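Local coordinates for protein fluvirucin B1 DH domain from module 1 (Actinomadura vulgaris, PDB 6OBV) that probably dehydrates the beta-hydroxyacyl intermediate made by the first module of the fluvirucin B1 polyketide synthase, giving an alpha,beta-unsaturated chain, at residues W65-P78 and N184-L196. Sequence-based numbering, arbitrary orientation.
Sequences WLADHGVGETVLFP and NTGYGYGPAFQGL
Antiparallel pairing of strands 69-71 and 187-189 joins the two segments, with G70 and G188 as the hydrogen-bonded pair. G70 N reaches G188 O at 2.9 Å in the carbonyl plane, whereas the return bond from G188 N arrives well above the carbonyl plane of G70. Beyond it, G190 N donates to D68 O at 2.7 Å, and A192 N, in the 3-10 turn 191-193, donates to D68 OD2 at 3.1 Å, from above the carboxylate plane. R215 offers that carboxylate a weak, long ion pair.

Apolar and aromatic packing centres on F193, which with Y189 belongs to the GYxYGPxF motif of polyketide synthase dehydratases (186-193). H69 CB sits 3.5 Å from the centroid of the F193 ring, a CH-pi contact almost on the ring normal, while W65 CE3 and P78 CG also pack against F193. H69 and Y189 share one face of the sheet, and their rings meet rim to rim, H69 CD2 lying 3.6 Å from Y189 CE1.

With H69 CG anti to the backbone N (chi1 175°), the imidazole runs alongside Y189, and ND1 donates an almost straight bond (176°) to L76 O at 2.8 Å. This bond holds the ring's rotation, and NE2 makes a weak contact with a water hydrogen-bonded to Y189 OH. H69, next to D231 of helix 227-232, probably corresponds to the catalytic histidine of the His-Asp pair, as in double-hotdog dehydratases; F193 against CB and Y189 at the ring edge would set its position alongside the L76 bond.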
loop_
_atom_site.group_PDB
_atom_site.type_symbol
_atom_site.label_atom_id
_atom_site.label_comp_id
_atom_site.label_asym_id
_atom_site.label_seq_id
_atom_site.Cartn_x
_atom_site.Cartn_y
_atom_site.Cartn_z
ATOM N N TRP A 65 -3.097 16.008 -20.068
ATOM C CA TRP A 65 -1.862 16.727 -20.337
ATOM C C TRP A 65 -0.692 15.780 -20.602
ATOM O O TRP A 65 0.289 16.188 -21.238
ATOM C CB TRP A 65 -1.547 17.667 -19.167
ATOM C CG TRP A 65 -1.496 16.989 -17.814
ATOM C CD1 TRP A 65 -2.525 16.857 -16.930
ATOM C CD2 TRP A 65 -0.347 16.377 -17.189
ATOM N NE1 TRP A 65 -2.093 16.196 -15.796
ATOM C CE2 TRP A 65 -0.760 15.903 -15.927
ATOM C CE3 TRP A 65 0.987 16.194 -17.573
ATOM C CZ2 TRP A 65 0.110 15.236 -15.050
ATOM C CZ3 TRP A 65 1.861 15.537 -16.693
ATOM C CH2 TRP A 65 1.413 15.059 -15.452
ATOM N N LEU A 66 -0.785 14.526 -20.145
ATOM C CA LEU A 66 0.256 13.535 -20.432
ATOM C C LEU A 66 0.583 13.473 -21.913
ATOM O O LEU A 66 1.754 13.364 -22.295
ATOM C CB LEU A 66 -0.182 12.151 -19.964
ATOM C CG LEU A 66 -0.161 11.857 -18.472
ATOM C CD1 LEU A 66 -0.890 10.539 -18.250
ATOM C CD2 LEU A 66 1.268 11.799 -17.951
ATOM N N ALA A 67 -0.440 13.556 -22.763
ATOM C CA ALA A 67 -0.264 13.369 -24.196
ATOM C C ALA A 67 0.591 14.441 -24.833
ATOM O O ALA A 67 0.958 14.295 -25.999
ATOM C CB ALA A 67 -1.621 13.337 -24.903
ATOM N N ASP A 68 0.923 15.498 -24.103
ATOM C CA ASP A 68 1.480 16.703 -24.688
ATOM C C ASP A 68 2.929 16.947 -24.301
ATOM O O ASP A 68 3.432 18.061 -24.494
ATOM C CB ASP A 68 0.632 17.900 -24.276
ATOM C CG ASP A 68 -0.641 17.997 -25.059
ATOM O OD1 ASP A 68 -0.784 17.249 -26.044
ATOM O OD2 ASP A 68 -1.497 18.827 -24.693
ATOM N N HIS A 69 3.611 15.957 -23.734
ATOM C CA HIS A 69 5.034 16.084 -23.427
ATOM C C HIS A 69 5.734 14.817 -23.876
ATOM O O HIS A 69 5.366 13.714 -23.453
ATOM C CB HIS A 69 5.274 16.326 -21.938
ATOM C CG HIS A 69 6.720 16.334 -21.550
ATOM N ND1 HIS A 69 7.384 15.208 -21.114
ATOM C CD2 HIS A 69 7.628 17.338 -21.523
ATOM C CE1 HIS A 69 8.638 15.517 -20.831
ATOM N NE2 HIS A 69 8.812 16.804 -21.074
ATOM N N GLY A 70 6.724 14.969 -24.737
ATOM C CA GLY A 70 7.509 13.829 -25.130
ATOM C C GLY A 70 8.684 14.236 -25.972
ATOM O O GLY A 70 9.157 15.371 -25.908
ATOM N N VAL A 71 9.155 13.276 -26.762
ATOM C CA VAL A 71 10.208 13.491 -27.737
ATOM C C VAL A 71 9.773 12.773 -28.998
ATOM O O VAL A 71 9.513 11.564 -28.964
ATOM C CB VAL A 71 11.566 12.963 -27.252
ATOM C CG1 VAL A 71 12.581 13.091 -28.341
ATOM C CG2 VAL A 71 12.007 13.726 -26.019
ATOM N N GLY A 72 9.664 13.509 -30.097
ATOM C CA GLY A 72 9.156 12.894 -31.311
ATOM C C GLY A 72 7.755 12.378 -31.062
ATOM O O GLY A 72 6.912 13.068 -30.471
ATOM N N GLU A 73 7.497 11.144 -31.490
ATOM C CA GLU A 73 6.189 10.534 -31.290
ATOM C C GLU A 73 6.093 9.756 -29.979
ATOM O O GLU A 73 5.089 9.067 -29.750
ATOM C CB GLU A 73 5.835 9.627 -32.477
ATOM C CG GLU A 73 5.800 10.327 -33.851
ATOM C CD GLU A 73 4.872 11.545 -33.907
ATOM O OE1 GLU A 73 3.937 11.652 -33.079
ATOM O OE2 GLU A 73 5.089 12.404 -34.794
ATOM N N THR A 74 7.097 9.870 -29.108
ATOM C CA THR A 74 7.138 9.145 -27.845
ATOM C C THR A 74 6.610 10.036 -26.732
ATOM O O THR A 74 7.194 11.087 -26.450
ATOM C CB THR A 74 8.562 8.709 -27.512
ATOM O OG1 THR A 74 9.040 7.829 -28.527
ATOM C CG2 THR A 74 8.597 7.972 -26.173
ATOM N N VAL A 75 5.529 9.608 -26.089
ATOM C CA VAL A 75 5.007 10.309 -24.923
ATOM C C VAL A 75 5.845 9.911 -23.714
ATOM O O VAL A 75 5.985 8.718 -23.414
ATOM C CB VAL A 75 3.521 9.983 -24.704
ATOM C CG1 VAL A 75 2.980 10.737 -23.504
ATOM C CG2 VAL A 75 2.728 10.312 -25.954
ATOM N N LEU A 76 6.409 10.911 -23.027
ATOM C CA LEU A 76 7.256 10.725 -21.855
ATOM C C LEU A 76 6.655 11.455 -20.669
ATOM O O LEU A 76 6.325 12.645 -20.772
ATOM C CB LEU A 76 8.667 11.271 -22.083
ATOM C CG LEU A 76 9.472 10.468 -23.090
ATOM C CD1 LEU A 76 10.751 11.211 -23.436
ATOM C CD2 LEU A 76 9.753 9.092 -22.508
ATOM N N PHE A 77 6.541 10.758 -19.548
ATOM C CA PHE A 77 6.154 11.420 -18.315
ATOM C C PHE A 77 7.190 12.496 -17.990
ATOM O O PHE A 77 8.393 12.232 -18.079
ATOM C CB PHE A 77 6.044 10.395 -17.185
ATOM C CG PHE A 77 5.416 10.931 -15.916
ATOM C CD1 PHE A 77 4.040 11.130 -15.830
ATOM C CD2 PHE A 77 6.205 11.201 -14.801
ATOM C CE1 PHE A 77 3.466 11.614 -14.662
ATOM C CE2 PHE A 77 5.644 11.678 -13.620
ATOM C CZ PHE A 77 4.268 11.876 -13.546
ATOM N N PRO A 78 6.777 13.714 -17.649
ATOM C CA PRO A 78 7.767 14.788 -17.446
ATOM C C PRO A 78 8.529 14.592 -16.146
ATOM O O PRO A 78 7.956 14.210 -15.125
ATOM C CB PRO A 78 6.915 16.068 -17.410
ATOM C CG PRO A 78 5.538 15.613 -16.962
ATOM C CD PRO A 78 5.383 14.152 -17.398
ATOM N N ASN A 184 11.556 22.037 -33.851
ATOM C CA ASN A 184 12.568 21.694 -34.843
ATOM C C ASN A 184 13.815 21.110 -34.205
ATOM O O ASN A 184 14.500 20.298 -34.832
ATOM C CB ASN A 184 12.935 22.924 -35.668
ATOM C CG ASN A 184 11.971 23.164 -36.775
ATOM O OD1 ASN A 184 11.740 22.285 -37.604
ATOM N ND2 ASN A 184 11.377 24.344 -36.798
ATOM N N THR A 185 14.147 21.539 -32.988
ATOM C CA THR A 185 15.266 20.947 -32.265
ATOM C C THR A 185 14.989 19.482 -31.940
ATOM O O THR A 185 15.897 18.647 -31.972
ATOM C CB THR A 185 15.539 21.747 -30.982
ATOM O OG1 THR A 185 15.787 23.120 -31.308
ATOM C CG2 THR A 185 16.733 21.182 -30.220
ATOM N N GLY A 186 13.742 19.152 -31.634
ATOM C CA GLY A 186 13.388 17.777 -31.359
ATOM C C GLY A 186 12.341 17.640 -30.274
ATOM O O GLY A 186 11.723 16.580 -30.149
ATOM N N TYR A 187 12.124 18.701 -29.492
ATOM C CA TYR A 187 11.213 18.628 -28.354
ATOM C C TYR A 187 9.774 18.433 -28.811
ATOM O O TYR A 187 9.349 18.959 -29.841
ATOM C CB TYR A 187 11.308 19.891 -27.499
ATOM C CG TYR A 187 12.612 20.045 -26.742
ATOM C CD1 TYR A 187 12.802 19.452 -25.501
ATOM C CD2 TYR A 187 13.651 20.798 -27.273
ATOM C CE1 TYR A 187 14.003 19.599 -24.811
ATOM C CE2 TYR A 187 14.848 20.949 -26.601
ATOM C CZ TYR A 187 15.022 20.350 -25.374
ATOM O OH TYR A 187 16.226 20.518 -24.726
ATOM N N GLY A 188 9.026 17.663 -28.031
ATOM C CA GLY A 188 7.613 17.460 -28.279
ATOM C C GLY A 188 6.790 18.080 -27.172
ATOM O O GLY A 188 6.503 17.442 -26.156
ATOM N N TYR A 189 6.424 19.342 -27.349
ATOM C CA TYR A 189 5.635 20.093 -26.380
ATOM C C TYR A 189 4.283 20.385 -27.025
ATOM O O TYR A 189 4.157 21.319 -27.827
ATOM C CB TYR A 189 6.347 21.380 -25.982
ATOM C CG TYR A 189 7.610 21.224 -25.156
ATOM C CD1 TYR A 189 7.660 20.357 -24.076
ATOM C CD2 TYR A 189 8.748 21.965 -25.449
ATOM C CE1 TYR A 189 8.806 20.212 -23.325
ATOM C CE2 TYR A 189 9.895 21.833 -24.695
ATOM C CZ TYR A 189 9.924 20.966 -23.634
ATOM O OH TYR A 189 11.074 20.837 -22.869
ATOM N N GLY A 190 3.273 19.583 -26.689
ATOM C CA GLY A 190 1.927 19.864 -27.100
ATOM C C GLY A 190 1.348 21.055 -26.346
ATOM O O GLY A 190 2.009 21.662 -25.486
ATOM N N PRO A 191 0.078 21.380 -26.645
ATOM C CA PRO A 191 -0.538 22.605 -26.086
ATOM C C PRO A 191 -0.429 22.767 -24.569
ATOM O O PRO A 191 -0.157 23.879 -24.095
ATOM C CB PRO A 191 -2.001 22.478 -26.526
ATOM C CG PRO A 191 -1.951 21.618 -27.760
ATOM C CD PRO A 191 -0.846 20.637 -27.522
ATOM N N ALA A 192 -0.634 21.701 -23.791
ATOM C CA ALA A 192 -0.605 21.838 -22.335
ATOM C C ALA A 192 0.768 22.235 -21.801
ATOM O O ALA A 192 0.856 22.786 -20.693
ATOM C CB ALA A 192 -1.050 20.531 -21.672
ATOM N N PHE A 193 1.834 21.966 -22.554
ATOM C CA PHE A 193 3.196 22.242 -22.127
ATOM C C PHE A 193 3.792 23.469 -22.788
ATOM O O PHE A 193 4.981 23.729 -22.608
ATOM C CB PHE A 193 4.078 21.020 -22.390
ATOM C CG PHE A 193 3.994 20.014 -21.295
ATOM C CD1 PHE A 193 4.961 19.964 -20.307
ATOM C CD2 PHE A 193 2.891 19.174 -21.199
ATOM C CE1 PHE A 193 4.850 19.067 -19.263
ATOM C CE2 PHE A 193 2.780 18.250 -20.157
ATOM C CZ PHE A 193 3.757 18.207 -19.186
ATOM N N GLN A 194 3.000 24.227 -23.537
ATOM C CA GLN A 194 3.484 25.460 -24.170
ATOM C C GLN A 194 3.194 26.685 -23.313
ATOM O O GLN A 194 2.709 27.695 -23.805
ATOM C CB GLN A 194 2.863 25.609 -25.553
ATOM C CG GLN A 194 3.324 24.541 -26.553
ATOM C CD GLN A 194 2.516 24.556 -27.836
ATOM O OE1 GLN A 194 1.741 25.479 -28.086
ATOM N NE2 GLN A 194 2.684 23.521 -28.650
ATOM N N GLY A 195 3.544 26.623 -22.024
ATOM C CA GLY A 195 3.176 27.664 -21.082
ATOM C C GLY A 195 4.033 28.914 -21.068
ATOM O O GLY A 195 3.661 29.871 -20.390
ATOM N N LEU A 196 5.167 28.945 -21.759
ATOM C CA LEU A 196 6.013 30.136 -21.735
ATOM C C LEU A 196 5.363 31.240 -22.554
ATOM O O LEU A 196 5.115 31.068 -23.754
ATOM C CB LEU A 196 7.398 29.813 -22.283
ATOM C CG LEU A 196 8.328 31.009 -22.497
ATOM C CD1 LEU A 196 8.624 31.692 -21.174
ATOM C CD2 LEU A 196 9.626 30.594 -23.211
HETATM O O HOH W 1 11.040 19.331 -20.583
#